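Local coordinates for protein inositol-1,4,5-trisphosphate 5-phosphatase 1 (Schizosaccharomyces pombe, PDB 1I9Z) that removes the 5-phosphate from soluble inositol polyphosphates and from phosphatidylinositol 4,5-bisphosphate, using magnesium, through the central catalytic domain from which this chain is taken, at residues A[254-268]-A[296-309]. Sequence-based numbering, arbitrary orientation.
Sequences PITFPPTYKFDIGTD and YQSVPLYYSDHRPI. With 2IP (D-myo-inositol-1,4-bisphosphate), chain C.
Arg307 and Phe263 give a worked example of cation-pi stacking: the guanidinium lies flat over one face of the ring, CZ of Arg307 3.9 Å from the ring centroid of Phe263, with the two planes 23° apart. A bend in the arginine chain at chi2 (-86°) carries the group there, and CE2 of Tyr302 sits over the rim of its other face. The guanidinium spends NH2 on the carbonyl O of Thr267 at 2.9 Å. Tyr302 OH in turn donates to OD1 of Asp268 at 2.6 Å, meeting the carboxylate on its syn side. An alanine in place of Tyr302 is likely to uncover part of one face of the guanidinium and leave the Asp268 carboxylate without its hydroxyl donor.

Backbone bonds tie the loop 254-268 to the chain leaving strand 292-298: Phe263 N to Asp305 O at 2.9 Å, Arg307 N to Thr260 O, and Gly266 N, in the type II turn from Asp264 to Thr267, to Tyr302 O. In this DNase I-like fold both segments lie at the active-site end of the two sheets. Tyr261, Lys262 and Asp305 line the inositol 1,4-bisphosphate pocket, where Arg211 and Tyr171 hydrogen-bond to the ligand; the Asp305 side chain also comes within about 4 Å of the calcium ion. Lys262 NZ forms a salt bridge with Asp305 OD2, 3.5 Å away, its hydrogen bond weak. Over one face of the His306 imidazole comes Tyr261 CD1, 3.3 Å from NE2 of His306, while His306 ND1 is hydrogen-bonded to OD2 of Asp283.

Farther along, Phe257 turns its edge to the face of Tyr296 in a T-shaped pair (planes at 87°), while Gln297 NE2 donates to Thr256 OG1 at 3.1 Å. One water joins Pro254 O, Thr256 N and Tyr296 O.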
loop_
_atom_site.group_PDB
_atom_site.type_symbol
_atom_site.label_atom_id
_atom_site.label_comp_id
_atom_site.label_asym_id
_atom_site.label_seq_id
_atom_site.Cartn_x
_atom_site.Cartn_y
_atom_site.Cartn_z
ATOM N N PRO A 254 10.796 -9.979 3.396
ATOM C CA PRO A 254 11.075 -11.334 2.926
ATOM C C PRO A 254 9.734 -12.098 2.966
ATOM O O PRO A 254 8.949 -11.925 3.916
ATOM C CB PRO A 254 12.005 -11.919 4.011
ATOM C CG PRO A 254 12.790 -10.704 4.495
ATOM C CD PRO A 254 11.678 -9.590 4.534
ATOM N N ILE A 255 9.493 -12.931 1.952
ATOM C CA ILE A 255 8.265 -13.723 1.874
ATOM C C ILE A 255 8.489 -15.057 2.548
ATOM O O ILE A 255 9.420 -15.811 2.164
ATOM C CB ILE A 255 7.855 -13.930 0.390
ATOM C CG1 ILE A 255 7.447 -12.566 -0.195
ATOM C CG2 ILE A 255 6.756 -14.989 0.242
ATOM C CD1 ILE A 255 7.291 -12.635 -1.703
ATOM N N THR A 256 7.687 -15.316 3.575
ATOM C CA THR A 256 7.758 -16.572 4.306
ATOM C C THR A 256 6.489 -17.397 4.135
ATOM O O THR A 256 6.332 -18.451 4.784
ATOM C CB THR A 256 8.020 -16.337 5.800
ATOM O OG1 THR A 256 6.921 -15.594 6.369
ATOM C CG2 THR A 256 9.342 -15.511 5.988
ATOM N N PHE A 257 5.587 -16.924 3.277
ATOM C CA PHE A 257 4.342 -17.651 3.011
ATOM C C PHE A 257 4.364 -18.272 1.636
ATOM O O PHE A 257 5.052 -17.787 0.745
ATOM C CB PHE A 257 3.128 -16.692 3.172
ATOM C CG PHE A 257 3.244 -15.432 2.390
ATOM C CD1 PHE A 257 2.712 -15.335 1.087
ATOM C CD2 PHE A 257 3.866 -14.312 2.959
ATOM C CE1 PHE A 257 2.800 -14.090 0.365
ATOM C CE2 PHE A 257 3.971 -13.083 2.257
ATOM C CZ PHE A 257 3.428 -12.973 0.959
ATOM N N PRO A 258 3.589 -19.348 1.419
ATOM C CA PRO A 258 3.558 -20.010 0.120
ATOM C C PRO A 258 2.870 -19.171 -0.963
ATOM O O PRO A 258 2.130 -18.227 -0.621
ATOM C CB PRO A 258 2.767 -21.291 0.390
ATOM C CG PRO A 258 2.604 -21.391 1.945
ATOM C CD PRO A 258 2.701 -20.007 2.421
ATOM N N PRO A 259 3.133 -19.459 -2.243
ATOM C CA PRO A 259 2.555 -18.798 -3.425
ATOM C C PRO A 259 1.034 -18.757 -3.177
ATOM O O PRO A 259 0.411 -19.776 -2.731
ATOM C CB PRO A 259 2.885 -19.786 -4.539
ATOM C CG PRO A 259 4.365 -20.150 -4.164
ATOM C CD PRO A 259 4.236 -20.372 -2.636
ATOM N N THR A 260 0.464 -17.553 -3.364
ATOM C CA THR A 260 -0.922 -17.322 -3.067
ATOM C C THR A 260 -1.855 -17.612 -4.220
ATOM O O THR A 260 -3.059 -17.420 -4.089
ATOM C CB THR A 260 -1.124 -15.850 -2.706
ATOM O OG1 THR A 260 -0.544 -15.010 -3.770
ATOM C CG2 THR A 260 -0.389 -15.525 -1.377
ATOM N N TYR A 261 -1.277 -18.059 -5.329
ATOM C CA TYR A 261 -1.975 -18.311 -6.518
ATOM C C TYR A 261 -1.429 -19.569 -7.128
ATOM O O TYR A 261 -0.233 -19.897 -7.065
ATOM C CB TYR A 261 -1.777 -17.166 -7.545
ATOM C CG TYR A 261 -2.309 -17.429 -8.929
ATOM C CD1 TYR A 261 -3.658 -17.181 -9.230
ATOM C CD2 TYR A 261 -1.446 -17.835 -9.982
ATOM C CE1 TYR A 261 -4.153 -17.297 -10.559
ATOM C CE2 TYR A 261 -1.952 -17.978 -11.311
ATOM C CZ TYR A 261 -3.289 -17.699 -11.577
ATOM O OH TYR A 261 -3.813 -17.800 -12.867
ATOM N N LYS A 262 -2.589 -19.986 -7.592
ATOM C CA LYS A 262 -3.608 -20.718 -8.213
ATOM C C LYS A 262 -4.172 -21.882 -7.476
ATOM O O LYS A 262 -3.755 -22.936 -7.695
ATOM C CB LYS A 262 -3.297 -20.980 -9.638
ATOM C CG LYS A 262 -4.372 -21.637 -10.165
ATOM C CD LYS A 262 -5.504 -20.747 -10.165
ATOM C CE LYS A 262 -5.776 -20.658 -11.676
ATOM N NZ LYS A 262 -7.279 -20.831 -11.869
ATOM N N PHE A 263 -5.172 -21.639 -6.613
ATOM C CA PHE A 263 -5.709 -22.734 -5.829
ATOM C C PHE A 263 -7.080 -23.132 -6.375
ATOM O O PHE A 263 -7.857 -22.247 -6.869
ATOM C CB PHE A 263 -5.963 -22.288 -4.344
ATOM C CG PHE A 263 -4.740 -22.117 -3.521
ATOM C CD1 PHE A 263 -4.163 -20.840 -3.328
ATOM C CD2 PHE A 263 -4.107 -23.218 -2.964
ATOM C CE1 PHE A 263 -2.973 -20.691 -2.568
ATOM C CE2 PHE A 263 -2.938 -23.063 -2.227
ATOM C CZ PHE A 263 -2.374 -21.823 -2.019
ATOM N N ASP A 264 -7.426 -24.420 -6.198
ATOM C CA ASP A 264 -8.809 -24.879 -6.495
ATOM C C ASP A 264 -9.612 -24.137 -5.413
ATOM O O ASP A 264 -9.171 -24.002 -4.263
ATOM C CB ASP A 264 -8.952 -26.395 -6.261
ATOM C CG ASP A 264 -8.316 -27.224 -7.389
ATOM O OD1 ASP A 264 -7.864 -26.635 -8.409
ATOM O OD2 ASP A 264 -8.311 -28.466 -7.227
ATOM N N ILE A 265 -10.791 -23.640 -5.775
ATOM C CA ILE A 265 -11.577 -22.857 -4.850
ATOM C C ILE A 265 -12.079 -23.757 -3.691
ATOM O O ILE A 265 -12.555 -24.878 -3.956
ATOM C CB ILE A 265 -12.771 -22.302 -5.587
ATOM C CG1 ILE A 265 -12.263 -21.348 -6.712
ATOM C CG2 ILE A 265 -13.629 -21.412 -4.575
ATOM C CD1 ILE A 265 -13.239 -21.128 -7.780
ATOM N N GLY A 266 -11.953 -23.252 -2.469
ATOM C CA GLY A 266 -12.378 -23.967 -1.245
ATOM C C GLY A 266 -11.336 -24.953 -0.694
ATOM O O GLY A 266 -11.535 -25.597 0.351
ATOM N N THR A 267 -10.204 -25.113 -1.360
ATOM C CA THR A 267 -9.255 -26.127 -0.864
ATOM C C THR A 267 -7.784 -25.604 -0.707
ATOM O O THR A 267 -7.455 -24.458 -1.078
ATOM C CB THR A 267 -9.199 -27.308 -1.836
ATOM O OG1 THR A 267 -8.434 -26.917 -2.974
ATOM C CG2 THR A 267 -10.588 -27.660 -2.383
ATOM N N ASP A 268 -6.919 -26.496 -0.222
ATOM C CA ASP A 268 -5.490 -26.189 -0.035
ATOM C C ASP A 268 -4.739 -26.670 -1.247
ATOM O O ASP A 268 -3.487 -26.706 -1.229
ATOM C CB ASP A 268 -4.965 -27.000 1.175
ATOM C CG ASP A 268 -5.445 -26.447 2.495
ATOM O OD1 ASP A 268 -5.498 -25.204 2.653
ATOM O OD2 ASP A 268 -5.731 -27.225 3.448
ATOM N N TYR A 296 4.021 -9.541 7.270
ATOM C CA TYR A 296 3.707 -9.663 5.830
ATOM C C TYR A 296 3.307 -11.101 5.677
ATOM O O TYR A 296 4.178 -12.005 5.658
ATOM C CB TYR A 296 4.959 -9.368 4.976
ATOM C CG TYR A 296 4.795 -9.415 3.458
ATOM C CD1 TYR A 296 5.869 -9.707 2.645
ATOM C CD2 TYR A 296 3.571 -9.040 2.828
ATOM C CE1 TYR A 296 5.786 -9.583 1.244
ATOM C CE2 TYR A 296 3.468 -8.960 1.431
ATOM C CZ TYR A 296 4.584 -9.207 0.637
ATOM O OH TYR A 296 4.519 -8.996 -0.750
ATOM N N GLN A 297 2.020 -11.362 5.495
ATOM C CA GLN A 297 1.581 -12.769 5.437
ATOM C C GLN A 297 0.378 -12.980 4.523
ATOM O O GLN A 297 -0.352 -12.012 4.215
ATOM C CB GLN A 297 1.065 -13.196 6.832
ATOM C CG GLN A 297 2.122 -13.590 7.883
ATOM C CD GLN A 297 3.133 -14.613 7.346
ATOM O OE1 GLN A 297 2.784 -15.610 6.645
ATOM N NE2 GLN A 297 4.404 -14.364 7.645
ATOM N N SER A 298 0.154 -14.249 4.168
ATOM C CA SER A 298 -1.050 -14.670 3.461
ATOM C C SER A 298 -1.936 -15.290 4.575
ATOM O O SER A 298 -1.463 -15.631 5.661
ATOM C CB SER A 298 -0.778 -15.660 2.340
ATOM O OG SER A 298 -0.372 -16.928 2.812
ATOM N N VAL A 299 -3.237 -15.368 4.305
ATOM C CA VAL A 299 -4.180 -15.876 5.297
ATOM C C VAL A 299 -5.028 -16.935 4.659
ATOM O O VAL A 299 -5.391 -16.852 3.515
ATOM C CB VAL A 299 -5.081 -14.683 5.787
ATOM C CG1 VAL A 299 -6.301 -15.202 6.551
ATOM C CG2 VAL A 299 -4.195 -13.733 6.647
ATOM N N PRO A 300 -5.400 -17.946 5.430
ATOM C CA PRO A 300 -6.210 -19.017 4.862
ATOM C C PRO A 300 -7.707 -18.709 4.684
ATOM O O PRO A 300 -8.532 -19.100 5.532
ATOM C CB PRO A 300 -5.961 -20.212 5.830
ATOM C CG PRO A 300 -4.954 -19.711 6.850
ATOM C CD PRO A 300 -5.045 -18.202 6.835
ATOM N N LEU A 301 -8.064 -17.956 3.642
ATOM C CA LEU A 301 -9.485 -17.762 3.248
ATOM C C LEU A 301 -9.580 -18.487 1.910
ATOM O O LEU A 301 -8.653 -18.396 1.084
ATOM C CB LEU A 301 -9.899 -16.315 3.045
ATOM C CG LEU A 301 -10.085 -15.465 4.302
ATOM C CD1 LEU A 301 -10.797 -14.170 3.896
ATOM C CD2 LEU A 301 -10.969 -16.265 5.347
ATOM N N TYR A 302 -10.705 -19.153 1.655
ATOM C CA TYR A 302 -10.823 -20.051 0.512
ATOM C C TYR A 302 -11.892 -19.699 -0.521
ATOM O O TYR A 302 -12.258 -20.554 -1.364
ATOM C CB TYR A 302 -11.128 -21.471 1.112
ATOM C CG TYR A 302 -9.992 -22.049 1.954
ATOM C CD1 TYR A 302 -9.837 -21.718 3.322
ATOM C CD2 TYR A 302 -9.095 -22.932 1.373
ATOM C CE1 TYR A 302 -8.767 -22.290 4.110
ATOM C CE2 TYR A 302 -8.034 -23.498 2.093
ATOM C CZ TYR A 302 -7.887 -23.162 3.473
ATOM O OH TYR A 302 -6.877 -23.719 4.205
ATOM N N TYR A 303 -12.370 -18.446 -0.483
ATOM C CA TYR A 303 -13.441 -18.052 -1.380
ATOM C C TYR A 303 -13.013 -17.858 -2.803
ATOM O O TYR A 303 -13.851 -17.843 -3.697
ATOM C CB TYR A 303 -14.068 -16.725 -0.928
ATOM C CG TYR A 303 -14.397 -16.707 0.530
ATOM C CD1 TYR A 303 -14.052 -15.628 1.330
ATOM C CD2 TYR A 303 -15.092 -17.786 1.122
ATOM C CE1 TYR A 303 -14.365 -15.609 2.728
ATOM C CE2 TYR A 303 -15.433 -17.751 2.470
ATOM C CZ TYR A 303 -15.067 -16.673 3.268
ATOM O OH TYR A 303 -15.400 -16.625 4.633
ATOM N N SER A 304 -11.705 -17.702 -2.991
ATOM C CA SER A 304 -11.150 -17.366 -4.310
ATOM C C SER A 304 -10.040 -18.343 -4.731
ATOM O O SER A 304 -9.696 -19.262 -3.964
ATOM C CB SER A 304 -10.570 -15.911 -4.210
ATOM O OG SER A 304 -9.865 -15.541 -5.415
ATOM N N ASP A 305 -9.536 -18.179 -5.964
ATOM C CA ASP A 305 -8.407 -19.010 -6.384
ATOM C C ASP A 305 -7.100 -18.328 -5.910
ATOM O O ASP A 305 -6.011 -18.862 -6.090
ATOM C CB ASP A 305 -8.416 -19.257 -7.895
ATOM C CG ASP A 305 -8.515 -17.980 -8.707
ATOM O OD1 ASP A 305 -8.664 -16.834 -8.199
ATOM O OD2 ASP A 305 -8.420 -18.180 -9.922
ATOM N N HIS A 306 -7.196 -17.161 -5.282
ATOM C CA HIS A 306 -6.022 -16.545 -4.634
ATOM C C HIS A 306 -6.238 -16.515 -3.129
ATOM O O HIS A 306 -7.387 -16.447 -2.655
ATOM C CB HIS A 306 -5.838 -15.055 -4.972
ATOM C CG HIS A 306 -5.466 -14.797 -6.388
ATOM N ND1 HIS A 306 -4.315 -14.116 -6.748
ATOM C CD2 HIS A 306 -6.136 -15.045 -7.533
ATOM C CE1 HIS A 306 -4.306 -13.948 -8.065
ATOM N NE2 HIS A 306 -5.406 -14.503 -8.565
ATOM N N ARG A 307 -5.152 -16.558 -2.361
ATOM C CA ARG A 307 -5.271 -16.275 -0.904
ATOM C C ARG A 307 -5.075 -14.805 -0.716
ATOM O O ARG A 307 -4.335 -14.175 -1.495
ATOM C CB ARG A 307 -4.157 -16.912 -0.077
ATOM C CG ARG A 307 -4.204 -18.429 -0.117
ATOM C CD ARG A 307 -5.220 -18.975 1.044
ATOM N NE ARG A 307 -5.207 -20.415 0.877
ATOM C CZ ARG A 307 -6.006 -21.119 0.091
ATOM N NH1 ARG A 307 -7.021 -20.573 -0.609
ATOM N NH2 ARG A 307 -5.655 -22.393 -0.178
ATOM N N PRO A 308 -5.753 -14.200 0.280
ATOM C CA PRO A 308 -5.618 -12.789 0.590
ATOM C C PRO A 308 -4.297 -12.638 1.365
ATOM O O PRO A 308 -3.759 -13.651 1.916
ATOM C CB PRO A 308 -6.860 -12.466 1.492
ATOM C CG PRO A 308 -7.216 -13.797 2.102
ATOM C CD PRO A 308 -6.700 -14.911 1.177
ATOM N N ILE A 309 -3.757 -11.416 1.386
ATOM C CA ILE A 309 -2.509 -11.150 2.130
ATOM C C ILE A 309 -2.650 -9.829 2.902
ATOM O O ILE A 309 -3.631 -9.065 2.715
ATOM C CB ILE A 309 -1.281 -10.999 1.180
ATOM C CG1 ILE A 309 -1.534 -9.890 0.158
ATOM C CG2 ILE A 309 -1.037 -12.307 0.442
ATOM C CD1 ILE A 309 -0.244 -9.438 -0.639
HETATM C C1 2IP C . -2.494 -17.043 -18.811
HETATM C C2 2IP C . -3.947 -16.522 -18.949
HETATM C C3 2IP C . -4.899 -17.155 -17.879
HETATM C C4 2IP C . -4.397 -16.986 -16.421
HETATM C C5 2IP C . -3.005 -17.650 -16.336
HETATM C C6 2IP C . -1.982 -17.007 -17.319
HETATM O O1 2IP C . -1.693 -17.724 -19.739
HETATM O O2 2IP C . -4.030 -15.132 -18.787
HETATM O O3 2IP C . -6.163 -16.564 -17.941
HETATM O O4 2IP C . -5.342 -17.640 -15.513
HETATM O O5 2IP C . -2.481 -17.538 -15.014
HETATM O O6 2IP C . -0.819 -17.790 -17.084
HETATM P P4 2IP C . -6.218 -16.877 -14.451
HETATM O O41 2IP C . -5.227 -15.986 -13.614
HETATM O O42 2IP C . -6.902 -17.837 -13.587
HETATM O O43 2IP C . -7.192 -16.081 -15.338
HETATM P P1 2IP C . -0.505 -17.324 -20.569
HETATM O O11 2IP C . -0.911 -17.780 -21.980
HETATM O O12 2IP C . -0.070 -15.880 -20.617
HETATM O O13 2IP C . 0.610 -18.271 -20.110
HETATM O O HOH W 1 6.573 -13.042 4.936
HETATM O O HOH W 2 -0.227 -18.484 0.681
HETATM O O HOH W 3 -9.120 -21.597 -2.356
HETATM O O HOH W 4 -3.646 -23.462 1.468
#